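TubZ (Clostridium botulinum C phage, PDB 4XCQ) belongs to the tubulin/FtsZ family of nucleotide-binding proteins, whose members assemble into cytoskeletal filaments, and holds a guanosine-5'-diphosphate in this model. Local coordinates at residues A[10-15]-A[92-97]. Sequence-based numbering, arbitrary orientation.
Sequences APIGQG and VIFVAT. With GDP (guanosine-5'-diphosphate), chain B.
A10 and P11 pair in parallel with F94 and V95, joining strands 7-11 and 91-97, neighbours in the Rossmann-like sheet of the tubulin/FtsZ nucleotide-binding domain. Three backbone bonds join the two segments: A10 N to I93 O (2.7 Å), V95 N to A10 O (3.2 Å) and I12 N to V95 O (2.9 Å). All are straight at the hydrogen, with N-H...O angles of 165-166°, and the ladder runs on to V8 through I93. After I12 the strand bonding stops and the chain turns at G13, the N-cap, into helix 14-26.

On the sheet face carrying A10 and F94, the methyl of A10 approaches the F94 ring obliquely (CB to CD1, 3.5 Å). The CD1 methyl of I12 reaches the edge of the same ring, near its plane; an extended chain (chi2 -179°) carries it there. Helix 102-117 packs over this face through I110 and L111 against F94. On the P11 and V95 face, both side chains meet V20 of helix 14-26. Nearer the nucleotide, the CA of G15 lies 3.6 Å from T97 CG2.

The ends of both segments converge on GDP: Q14 N donates to O3B (2.7 Å) and G15 N to O2A (2.7 Å), while T97 OG1 stands 2.6 Å from O2A. Two backbone N-H groups at the start of the helix thus grip the diphosphate, where the helix dipole probably helps offset its negative charge, and the buried strand pairing probably helps place T97 beside them.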
loop_
_atom_site.group_PDB
_atom_site.type_symbol
_atom_site.label_atom_id
_atom_site.label_comp_id
_atom_site.label_asym_id
_atom_site.label_seq_id
_atom_site.Cartn_x
_atom_site.Cartn_y
_atom_site.Cartn_z
ATOM N N ALA A 10 10.145 -0.580 0.885
ATOM C CA ALA A 10 10.765 0.242 1.918
ATOM C C ALA A 10 9.776 0.477 3.061
ATOM O O ALA A 10 9.145 1.533 3.145
ATOM C CB ALA A 10 11.239 1.557 1.340
ATOM N N PRO A 11 9.610 -0.528 3.931
ATOM C CA PRO A 11 8.784 -0.331 5.127
ATOM C C PRO A 11 9.414 0.664 6.102
ATOM O O PRO A 11 10.595 0.548 6.455
ATOM C CB PRO A 11 8.711 -1.733 5.740
ATOM C CG PRO A 11 9.905 -2.444 5.207
ATOM C CD PRO A 11 10.097 -1.912 3.821
ATOM N N ILE A 12 8.623 1.647 6.515
ATOM C CA ILE A 12 9.077 2.646 7.473
ATOM C C ILE A 12 8.178 2.630 8.709
ATOM O O ILE A 12 6.965 2.830 8.611
ATOM C CB ILE A 12 9.097 4.057 6.841
ATOM C CG1 ILE A 12 9.930 4.054 5.551
ATOM C CG2 ILE A 12 9.624 5.086 7.827
ATOM C CD1 ILE A 12 10.026 5.413 4.869
ATOM N N GLY A 13 8.771 2.366 9.870
ATOM C CA GLY A 13 8.010 2.291 11.107
ATOM C C GLY A 13 7.553 0.888 11.453
ATOM O O GLY A 13 7.673 -0.033 10.643
ATOM N N GLN A 14 7.015 0.731 12.662
ATOM C CA GLN A 14 6.646 -0.580 13.187
ATOM C C GLN A 14 5.552 -1.256 12.362
ATOM O O GLN A 14 5.688 -2.414 11.974
ATOM C CB GLN A 14 6.202 -0.460 14.649
ATOM C CG GLN A 14 5.783 -1.780 15.281
ATOM C CD GLN A 14 5.500 -1.669 16.777
ATOM O OE1 GLN A 14 5.520 -0.581 17.350
ATOM N NE2 GLN A 14 5.233 -2.802 17.409
ATOM N N GLY A 15 4.470 -0.530 12.098
ATOM C CA GLY A 15 3.347 -1.082 11.358
ATOM C C GLY A 15 3.683 -1.482 9.930
ATOM O O GLY A 15 3.294 -2.555 9.465
ATOM N N VAL A 92 9.968 0.663 -6.474
ATOM C CA VAL A 92 10.179 0.886 -5.054
ATOM C C VAL A 92 8.847 1.183 -4.374
ATOM O O VAL A 92 8.231 2.222 -4.619
ATOM C CB VAL A 92 11.165 2.043 -4.809
ATOM C CG1 VAL A 92 11.372 2.261 -3.321
ATOM C CG2 VAL A 92 12.494 1.764 -5.505
ATOM N N ILE A 93 8.397 0.264 -3.528
ATOM C CA ILE A 93 7.139 0.459 -2.815
ATOM C C ILE A 93 7.390 0.792 -1.345
ATOM O O ILE A 93 8.000 0.017 -0.604
ATOM C CB ILE A 93 6.234 -0.780 -2.925
ATOM C CG1 ILE A 93 6.060 -1.165 -4.401
ATOM C CG2 ILE A 93 4.882 -0.506 -2.293
ATOM C CD1 ILE A 93 5.217 -2.409 -4.633
ATOM N N PHE A 94 6.936 1.967 -0.936
ATOM C CA PHE A 94 7.021 2.377 0.457
ATOM C C PHE A 94 5.803 1.879 1.227
ATOM O O PHE A 94 4.673 1.974 0.740
ATOM C CB PHE A 94 7.136 3.898 0.563
ATOM C CG PHE A 94 8.471 4.434 0.137
ATOM C CD1 PHE A 94 9.490 4.603 1.066
ATOM C CD2 PHE A 94 8.711 4.777 -1.187
ATOM C CE1 PHE A 94 10.725 5.094 0.686
ATOM C CE2 PHE A 94 9.946 5.271 -1.576
ATOM C CZ PHE A 94 10.956 5.430 -0.637
ATOM N N VAL A 95 6.032 1.334 2.418
ATOM C CA VAL A 95 4.931 0.847 3.249
ATOM C C VAL A 95 4.966 1.489 4.629
ATOM O O VAL A 95 5.952 1.376 5.366
ATOM C CB VAL A 95 4.960 -0.683 3.406
ATOM C CG1 VAL A 95 3.683 -1.155 4.069
ATOM C CG2 VAL A 95 5.131 -1.356 2.055
ATOM N N ALA A 96 3.889 2.176 4.978
ATOM C CA ALA A 96 3.843 2.868 6.254
ATOM C C ALA A 96 2.421 3.033 6.777
ATOM O O ALA A 96 1.483 3.278 6.011
ATOM C CB ALA A 96 4.514 4.226 6.129
ATOM N N THR A 97 2.273 2.886 8.088
ATOM C CA THR A 97 1.057 3.293 8.766
ATOM C C THR A 97 1.055 4.815 8.855
ATOM O O THR A 97 2.111 5.448 8.869
ATOM C CB THR A 97 0.945 2.672 10.163
ATOM O OG1 THR A 97 2.093 3.033 10.945
ATOM C CG2 THR A 97 0.852 1.149 10.060
HETATM P PB GDP B . 5.313 4.151 13.710
HETATM O O1B GDP B . 5.083 4.320 12.223
HETATM O O2B GDP B . 5.851 5.443 14.290
HETATM O O3B GDP B . 6.295 3.032 13.968
HETATM O O3A GDP B . 3.922 3.826 14.429
HETATM P PA GDP B . 3.046 2.528 14.081
HETATM O O1A GDP B . 2.996 1.552 15.231
HETATM O O2A GDP B . 3.504 1.852 12.808
HETATM O "O5'" GDP B . 1.632 3.251 13.862
HETATM C "C5'" GDP B . 0.621 3.226 14.856
HETATM C "C4'" GDP B . -0.683 3.406 14.104
HETATM O "O4'" GDP B . -0.593 2.625 12.910
HETATM C "C3'" GDP B . -1.845 2.877 14.915
HETATM O "O3'" GDP B . -2.712 3.972 15.200
HETATM C "C2'" GDP B . -2.533 1.858 14.029
HETATM O "O2'" GDP B . -3.730 2.438 13.502
HETATM C "C1'" GDP B . -1.589 1.602 12.869
HETATM N N9 GDP B . -0.860 0.306 12.944
HETATM C C8 GDP B . 0.185 0.056 13.761
HETATM N N7 GDP B . 0.665 -1.200 13.589
HETATM C C5 GDP B . -0.076 -1.777 12.625
HETATM C C6 GDP B . -0.098 -3.099 11.956
HETATM O O6 GDP B . 0.726 -3.985 12.275
HETATM N N1 GDP B . -1.023 -3.311 11.008
HETATM C C2 GDP B . -1.917 -2.368 10.654
HETATM N N2 GDP B . -2.819 -2.667 9.685
HETATM N N3 GDP B . -1.954 -1.134 11.227
HETATM C C4 GDP B . -1.076 -0.784 12.198
HETATM O O HOH W 1 4.810 2.408 9.635
#